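Local coordinates for protein methionine gamma-lyase (Trichomonas vaginalis, PDB 1E5E) that belongs to the Cys/Met metabolism family of pyridoxal-phosphate-dependent enzymes and assembles from four copies of the chain, at residues V94-L98 with T148-Y152; D102-E108 with Q128-T134; L110-A116 with T353-V357. All coordinates share one frame; numbering follows the deposited sequence.

Contact 1: V94-L98 with T148-Y152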
# COMPACT_ATOMS: atom_id res chain seq x y z
N VAL A 94 20.49 6.73 21.62
CA VAL A 94 21.68 6.54 22.44
C VAL A 94 22.95 6.49 21.59
O VAL A 94 23.97 6.91 22.15
CB VAL A 94 21.63 5.33 23.39
CG1 VAL A 94 20.38 5.39 24.27
CG2 VAL A 94 21.73 4.01 22.66
N LEU A 95 22.98 6.11 20.31
CA LEU A 95 24.24 6.11 19.56
C LEU A 95 24.63 7.50 19.09
O LEU A 95 25.81 7.74 18.78
CB LEU A 95 24.23 5.10 18.43
CG LEU A 95 24.08 3.63 18.87
CD1 LEU A 95 23.92 2.77 17.63
CD2 LEU A 95 25.29 3.16 19.71
N THR A 96 23.70 8.46 19.08
CA THR A 96 24.02 9.83 18.77
C THR A 96 24.65 10.51 19.99
O THR A 96 25.62 11.26 19.86
CB THR A 96 22.75 10.65 18.43
OG1 THR A 96 22.16 10.07 17.26
CG2 THR A 96 23.01 12.11 18.16
N ILE A 97 24.04 10.27 21.14
CA ILE A 97 24.51 10.90 22.38
C ILE A 97 25.89 10.38 22.78
O ILE A 97 26.80 11.18 23.02
CB ILE A 97 23.50 10.73 23.52
CG1 ILE A 97 22.18 11.43 23.17
CG2 ILE A 97 24.01 11.30 24.83
CD1 ILE A 97 21.00 10.89 23.97
N LEU A 98 25.98 9.09 23.03
CA LEU A 98 27.21 8.49 23.54
C LEU A 98 28.35 8.28 22.58
O LEU A 98 28.26 8.08 21.36
CB LEU A 98 26.85 7.12 24.13
CG LEU A 98 25.65 7.15 25.09
CD1 LEU A 98 25.10 5.75 25.26
CD2 LEU A 98 26.09 7.77 26.40
N THR A 148 28.85 10.15 33.23
CA THR A 148 27.47 9.69 33.06
C THR A 148 26.75 10.62 32.09
O THR A 148 26.63 11.81 32.37
CB THR A 148 26.72 9.61 34.41
OG1 THR A 148 27.29 8.50 35.13
CG2 THR A 148 25.22 9.35 34.20
N LYS A 149 26.28 10.11 30.97
CA LYS A 149 25.53 10.94 30.01
C LYS A 149 24.02 10.72 29.97
O LYS A 149 23.24 11.55 29.46
CB LYS A 149 26.05 10.54 28.61
CG LYS A 149 27.54 10.82 28.49
CD LYS A 149 27.81 12.33 28.65
CE LYS A 149 29.34 12.47 28.46
NZ LYS A 149 29.79 13.79 28.96
N ILE A 150 23.60 9.50 30.25
CA ILE A 150 22.23 9.07 30.16
C ILE A 150 21.72 8.26 31.36
O ILE A 150 22.41 7.40 31.92
CB ILE A 150 22.02 8.16 28.91
CG1 ILE A 150 22.28 8.95 27.61
CG2 ILE A 150 20.61 7.59 28.86
CD1 ILE A 150 22.41 8.06 26.40
N VAL A 151 20.50 8.61 31.76
CA VAL A 151 19.78 7.76 32.72
C VAL A 151 18.53 7.29 31.93
O VAL A 151 17.76 8.14 31.47
CB VAL A 151 19.42 8.49 33.99
CG1 VAL A 151 18.51 7.60 34.83
CG2 VAL A 151 20.69 8.84 34.78
N TYR A 152 18.28 6.00 31.85
CA TYR A 152 17.25 5.44 30.99
C TYR A 152 16.35 4.49 31.76
O TYR A 152 16.88 3.71 32.56
CB TYR A 152 17.95 4.63 29.85
CG TYR A 152 17.04 4.04 28.80
CD1 TYR A 152 16.41 2.82 29.02
CD2 TYR A 152 16.80 4.68 27.59
CE1 TYR A 152 15.57 2.25 28.07
CE2 TYR A 152 15.98 4.14 26.62
CZ TYR A 152 15.35 2.95 26.87
OH TYR A 152 14.54 2.39 25.91
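Val94, Ile97 and Leu98 converge on a single methyl, Ile150 CD1, and this apolar packing dominates the contact. Leu98 approaches most closely: its branch point CG lies 3.6 Å from Ile150 CD1, and both of its methyls reach the same carbon, so the fork of the leucine fits over the tip of the isoleucine. Ile97 comes in from beside it, with CG2 3.9 Å from Ile150 CD1. Val94 crosses the isoleucine at about a right angle and offers CG1, which is 4.0 Å from Ile150 CD1. The reach of Ile150 follows from its torsions: CG1 sits beside the backbone N (chi1 -64°) and the chain then runs on extended (chi2 166°), which carries CD1 out from the strand into the group of three.

The fold behind this is the large pyridoxal-phosphate domain of fold type I, where helix 86-97 packs on the mixed sheet through strand 148-154. Leu98 is the first residue past that helix, and Leu122 of helix 112-124 also touches Val94 and Leu98.

Aliphatic contact with a charged residue is the second kind. Lys149 CB meets Leu98 CD2 at 3.5 Å as the two side chains slide past each other in opposite directions; a bend at chi2 then leads the lysine end away. No hydrogen bond joins the segments, but Lys124 NZ of the second subunit takes the carbonyls of Leu95 and Leu98.

Contact 2: D102-E108 with Q128-T134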
# COMPACT_ATOMS: atom_id res chain seq x y z
N ASP A 102 31.89 7.01 27.45
CA ASP A 102 30.77 7.57 28.20
C ASP A 102 30.17 6.51 29.13
O ASP A 102 30.50 5.34 29.08
CB ASP A 102 29.68 8.07 27.26
CG ASP A 102 30.05 9.35 26.55
OD1 ASP A 102 31.08 9.92 26.99
OD2 ASP A 102 29.33 9.77 25.60
N HIS A 103 29.27 6.95 30.01
CA HIS A 103 28.61 6.06 30.97
C HIS A 103 27.08 6.22 30.85
O HIS A 103 26.58 7.31 30.68
CB HIS A 103 29.02 6.36 32.41
CG HIS A 103 28.39 5.59 33.50
ND1 HIS A 103 27.74 6.24 34.57
CD2 HIS A 103 28.31 4.28 33.76
CE1 HIS A 103 27.28 5.35 35.41
NE2 HIS A 103 27.62 4.15 34.95
N LEU A 104 26.44 5.08 30.94
CA LEU A 104 25.02 4.98 30.89
C LEU A 104 24.42 4.27 32.10
O LEU A 104 24.78 3.13 32.33
CB LEU A 104 24.56 4.20 29.63
CG LEU A 104 23.02 4.13 29.52
CD1 LEU A 104 22.58 4.45 28.09
CD2 LEU A 104 22.54 2.73 29.90
N ILE A 105 23.43 4.91 32.71
CA ILE A 105 22.69 4.23 33.78
C ILE A 105 21.31 3.84 33.25
O ILE A 105 20.54 4.65 32.72
CB ILE A 105 22.51 5.14 35.01
CG1 ILE A 105 23.88 5.49 35.60
CG2 ILE A 105 21.62 4.48 36.08
CD1 ILE A 105 23.84 6.64 36.60
N SER A 106 20.96 2.57 33.44
CA SER A 106 19.67 2.08 33.05
C SER A 106 18.95 1.28 34.14
O SER A 106 19.56 0.58 34.95
CB SER A 106 19.84 1.10 31.89
OG SER A 106 18.59 0.52 31.55
N ASP A 107 17.62 1.34 34.06
CA ASP A 107 16.85 0.53 35.00
C ASP A 107 17.17 -0.88 34.49
O ASP A 107 17.35 -1.03 33.26
CB ASP A 107 15.37 0.75 35.01
CG ASP A 107 14.67 0.05 36.18
OD1 ASP A 107 14.38 -1.16 36.03
OD2 ASP A 107 14.45 0.73 37.21
N GLU A 108 17.28 -1.82 35.40
CA GLU A 108 17.51 -3.20 35.01
C GLU A 108 16.27 -3.86 34.46
O GLU A 108 16.43 -4.94 33.88
CB GLU A 108 17.96 -4.00 36.26
CG GLU A 108 16.91 -4.05 37.35
CD GLU A 108 17.34 -4.83 38.60
OE1 GLU A 108 17.95 -5.93 38.57
OE2 GLU A 108 16.90 -4.40 39.69
N GLN A 128 30.30 2.67 29.16
CA GLN A 128 30.06 1.94 30.43
C GLN A 128 28.57 1.94 30.78
O GLN A 128 27.90 2.97 30.64
CB GLN A 128 30.86 2.57 31.55
CG GLN A 128 32.32 2.79 31.25
CD GLN A 128 33.00 3.42 32.46
OE1 GLN A 128 33.26 4.61 32.49
NE2 GLN A 128 33.26 2.55 33.43
N VAL A 129 28.08 0.80 31.22
CA VAL A 129 26.66 0.61 31.55
C VAL A 129 26.45 -0.02 32.92
O VAL A 129 26.96 -1.12 33.16
CB VAL A 129 26.00 -0.39 30.55
CG1 VAL A 129 24.54 -0.70 30.85
CG2 VAL A 129 26.07 0.10 29.10
N ASP A 130 25.60 0.54 33.78
CA ASP A 130 25.17 -0.11 35.00
C ASP A 130 23.64 -0.26 34.95
O ASP A 130 22.93 0.69 34.62
CB ASP A 130 25.49 0.73 36.25
CG ASP A 130 27.00 0.79 36.47
OD1 ASP A 130 27.52 -0.32 36.61
OD2 ASP A 130 27.64 1.85 36.38
N PHE A 131 23.15 -1.41 35.37
CA PHE A 131 21.75 -1.70 35.45
C PHE A 131 21.37 -1.61 36.93
O PHE A 131 21.99 -2.32 37.73
CB PHE A 131 21.46 -3.10 34.93
CG PHE A 131 21.65 -3.29 33.44
CD1 PHE A 131 20.74 -2.74 32.55
CD2 PHE A 131 22.69 -4.05 32.95
CE1 PHE A 131 20.89 -2.95 31.18
CE2 PHE A 131 22.86 -4.28 31.59
CZ PHE A 131 21.94 -3.71 30.71
N ILE A 132 20.53 -0.66 37.30
CA ILE A 132 20.12 -0.51 38.69
C ILE A 132 18.61 -0.53 38.84
O ILE A 132 17.92 -0.62 37.82
CB ILE A 132 20.62 0.84 39.23
CG1 ILE A 132 20.01 2.00 38.45
CG2 ILE A 132 22.15 0.92 39.20
CD1 ILE A 132 20.23 3.37 39.09
N ASN A 133 18.09 -0.46 40.06
CA ASN A 133 16.65 -0.36 40.27
C ASN A 133 16.40 1.14 40.44
O ASN A 133 16.58 1.71 41.54
CB ASN A 133 16.09 -1.15 41.45
CG ASN A 133 14.57 -1.20 41.50
OD1 ASN A 133 13.93 -0.38 40.84
ND2 ASN A 133 13.96 -2.14 42.22
N THR A 134 15.97 1.81 39.36
CA THR A 134 15.79 3.27 39.49
C THR A 134 14.54 3.56 40.31
O THR A 134 14.36 4.69 40.72
CB THR A 134 15.66 3.99 38.14
OG1 THR A 134 14.45 3.47 37.54
CG2 THR A 134 16.86 3.73 37.26
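The His103 ring meets Asp130 at its edge: NE2 donates to Asp130 OD2 at 2.7 Å, nearly in the ring plane and with a N-H...O angle of 159°. OD2 is met on its anti side, somewhat out of the carboxylate plane, and the carboxylate is turned 66° against the ring. The other ring nitrogen, ND1, lies against Thr148 OG1, probably hydrogen-bonded though the modelled distance is short. With CG anti to the backbone N (chi1 177°), the ring reaches toward Asp130 on strand 128-132. On the Phe131 ring, one face carries Val129 CG1 from its own strand, while Asp107 O lies at the edge, 3.9 Å from Phe131 CD1.

Polar groups also close the far end. Asp107 OD2 accepts twice, from Thr134 OG1 through its anti lone pair and from Thr134 N above the carboxylate plane, both at 2.8 Å. Asp107 OD1 is bound by Cys109 N and forms a salt bridge with Lys162, an arrangement that would favour a charged carboxylate. Ser106 OG leans forward to donate to the carbonyl of the next residue, Asp107 O, at 2.6 Å. Ile105 CG2 presses tightly on Ile132 CD1, at 3.5 Å.

Backbone bonds run from Gln128 N and Asp102 O through to Glu108 N and Ile132 O, and the strands are parallel throughout. Helix 112-124 connects them, making a beta-alpha-beta crossover whose second strand, 128-132, is outermost in the sheet within the chain.

Contact 3: L110-A116 with T353-V357. With PPJ (N-(hydroxy{3-hydroxy-2-methyl-5-[(phosphonooxy)methyl]pyridin-4-yl}methyl)norvaline), chain C.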
# COMPACT_ATOMS: atom_id res chain seq x y z
N LEU A 110 13.97 -3.86 31.72
CA LEU A 110 13.68 -3.32 30.42
C LEU A 110 13.17 -4.44 29.50
O LEU A 110 13.33 -5.66 29.71
CB LEU A 110 14.96 -2.85 29.74
CG LEU A 110 15.93 -1.90 30.43
CD1 LEU A 110 17.16 -1.62 29.60
CD2 LEU A 110 15.18 -0.59 30.77
N TYR A 111 12.64 -3.93 28.41
CA TYR A 111 12.36 -4.85 27.29
C TYR A 111 13.61 -5.68 27.01
O TYR A 111 14.70 -5.14 26.91
CB TYR A 111 11.97 -4.02 26.07
CG TYR A 111 11.76 -4.87 24.85
CD1 TYR A 111 10.97 -6.02 24.90
CD2 TYR A 111 12.33 -4.51 23.64
CE1 TYR A 111 10.77 -6.79 23.78
CE2 TYR A 111 12.13 -5.25 22.49
CZ TYR A 111 11.35 -6.39 22.57
OH TYR A 111 11.15 -7.11 21.40
N GLY A 112 13.46 -6.96 26.76
CA GLY A 112 14.62 -7.80 26.48
C GLY A 112 15.64 -7.27 25.48
O GLY A 112 16.84 -7.23 25.81
N CYS A 113 15.22 -6.85 24.29
CA CYS A 113 16.17 -6.38 23.28
C CYS A 113 16.86 -5.11 23.69
O CYS A 113 18.04 -4.96 23.36
CB CYS A 113 15.52 -6.31 21.86
SG CYS A 113 14.33 -7.63 21.49
N THR A 114 16.23 -4.18 24.40
CA THR A 114 16.96 -3.00 24.84
C THR A 114 18.08 -3.37 25.82
O THR A 114 19.20 -2.84 25.83
CB THR A 114 16.02 -2.03 25.57
OG1 THR A 114 14.79 -1.86 24.87
CG2 THR A 114 16.73 -0.70 25.73
N HIS A 115 17.74 -4.29 26.74
CA HIS A 115 18.70 -4.76 27.74
C HIS A 115 19.91 -5.38 27.04
O HIS A 115 21.03 -5.02 27.38
CB HIS A 115 18.04 -5.81 28.65
CG HIS A 115 18.82 -6.10 29.91
ND1 HIS A 115 19.97 -6.91 29.93
CD2 HIS A 115 18.53 -5.67 31.18
CE1 HIS A 115 20.36 -6.93 31.20
NE2 HIS A 115 19.53 -6.23 31.95
N ALA A 116 19.64 -6.16 25.99
CA ALA A 116 20.76 -6.73 25.22
C ALA A 116 21.57 -5.69 24.49
O ALA A 116 22.82 -5.67 24.46
CB ALA A 116 20.24 -7.78 24.22
N THR A 353 9.80 -12.95 25.02
CA THR A 353 10.41 -11.63 24.88
C THR A 353 11.68 -11.43 25.69
O THR A 353 12.52 -10.59 25.37
CB THR A 353 9.44 -10.49 25.31
OG1 THR A 353 8.94 -10.73 26.66
CG2 THR A 353 8.30 -10.39 24.31
N HIS A 354 11.84 -12.14 26.81
CA HIS A 354 13.02 -11.90 27.66
C HIS A 354 13.92 -13.09 27.76
O HIS A 354 14.86 -13.09 28.57
CB HIS A 354 12.56 -11.43 29.05
CG HIS A 354 12.05 -10.02 29.04
ND1 HIS A 354 10.78 -9.70 28.60
CD2 HIS A 354 12.63 -8.85 29.44
CE1 HIS A 354 10.61 -8.39 28.72
NE2 HIS A 354 11.71 -7.84 29.24
N ALA A 355 13.73 -14.07 26.86
CA ALA A 355 14.59 -15.24 26.83
C ALA A 355 16.03 -14.85 26.50
O ALA A 355 16.94 -15.56 26.93
CB ALA A 355 14.14 -16.27 25.82
N VAL A 356 16.22 -13.72 25.82
CA VAL A 356 17.56 -13.27 25.46
C VAL A 356 18.33 -12.76 26.67
O VAL A 356 19.56 -12.70 26.64
CB VAL A 356 17.47 -12.23 24.30
CG1 VAL A 356 16.85 -10.91 24.73
CG2 VAL A 356 18.84 -11.97 23.67
N VAL A 357 17.65 -12.42 27.77
CA VAL A 357 18.33 -11.92 28.96
C VAL A 357 18.73 -13.09 29.86
O VAL A 357 17.89 -13.94 30.13
CB VAL A 357 17.40 -10.98 29.74
CG1 VAL A 357 18.17 -10.42 30.94
CG2 VAL A 357 16.89 -9.85 28.85
N1 PPJ C . 10.40 -0.58 23.72
C2 PPJ C . 9.45 -1.32 24.34
C6 PPJ C . 11.02 -1.05 22.60
C2A PPJ C . 9.06 -1.17 25.68
C3 PPJ C . 9.03 -2.48 23.66
O3 PPJ C . 8.22 -3.24 24.35
C4 PPJ C . 9.52 -2.85 22.41
C4A PPJ C . 9.03 -4.05 21.82
C5 PPJ C . 10.60 -2.16 21.86
N PPJ C . 8.53 -5.08 22.53
C5A PPJ C . 11.08 -2.33 20.52
OP4 PPJ C . 10.23 -1.82 19.70
P PPJ C . 10.24 -2.52 18.27
OP1 PPJ C . 9.21 -1.67 17.40
OP2 PPJ C . 9.79 -4.00 18.43
OP3 PPJ C . 11.68 -2.48 17.60
CA PPJ C . 7.97 -6.20 21.99
CB PPJ C . 8.59 -6.92 20.87
C PPJ C . 7.46 -7.11 22.97
CG PPJ C . 9.87 -7.66 21.01
CD PPJ C . 9.59 -9.08 21.13
O PPJ C . 7.64 -6.81 24.21
OXT PPJ C . 6.46 -7.91 22.70
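A chi1 of -73° sets His354 CG beside its own backbone N and swings the imidazole in toward Leu110 and Gly112 at the start of helix 112-124, while Tyr111, with CG opposite its backbone N (chi1 176°), carries its ring out to Thr353 and the ligand. One side of the contact, Tyr111 and Thr353, lines the ligand pocket of a fold type I pyridoxal-phosphate enzyme; Tyr111 is at the N-cap position of the helix, and 353-357 is a loop that turns from His354 to Val357.

His354 NE2 donates to Leu110 O at 2.8 Å; the oxygen lies near the ring plane, but the bond is bent to 138° and the donor is tilted out of the carbonyl plane of Leu110. The same nitrogen has a weak bond to Asn158 O. The bonds at the two ring nitrogens, ND1 to Thr353 OG1 and NE2 to Leu110 O, restrict the ring's rotation, and Thr353 OG1 is also hydrogen-bonded to Gln347 NE2. Gly112, with no side chain, comes close to this loop, its CA 3.7 Å from Thr353 O and against a face of the His354 ring in an off-centre CH-pi contact.

Tyr111 OH is covalently joined to CG of N-(hydroxy{3-hydroxy-2-methyl-5-[(phosphonooxy)methyl]pyridin-4-yl}methyl)norvaline, and Arg58 NH2 of the second subunit hydrogen-bonds to the same oxygen. The ligand N lies over one face of the Tyr111 ring and Cys113 N over the other. Thr353 CG2 approaches the ligand OXT at 3.5 Å. Away from the pocket, Val357 CG2 reaches Gly112 CA at 3.9 Å, while CG1 sits over the face of the His115 ring, 4.2 Å from its centroid.

In the fold
Contacts 1 and 2 share the seven-stranded sheet, since strands 148-154 and 103-107 are neighbours, and contact 2 is nested in the loop that contact 1 closes. Contact 1 is a buried helix-on-sheet junction of methyls; contact 2, at the sheet's outer strand, is partly buried and relies on backbone bonds and charged or polar side chains. Contact 3 is buried too, but couples a helix start to a distant loop beside a bound ligand. Helix 112-124 ties them together: it connects the strands of contact 2, begins in contact 3 and packs on contact 1. The Phe131 and His115 rings stack between contacts 2 and 3. The second subunit reaches contacts 1 and 3, not contact 2.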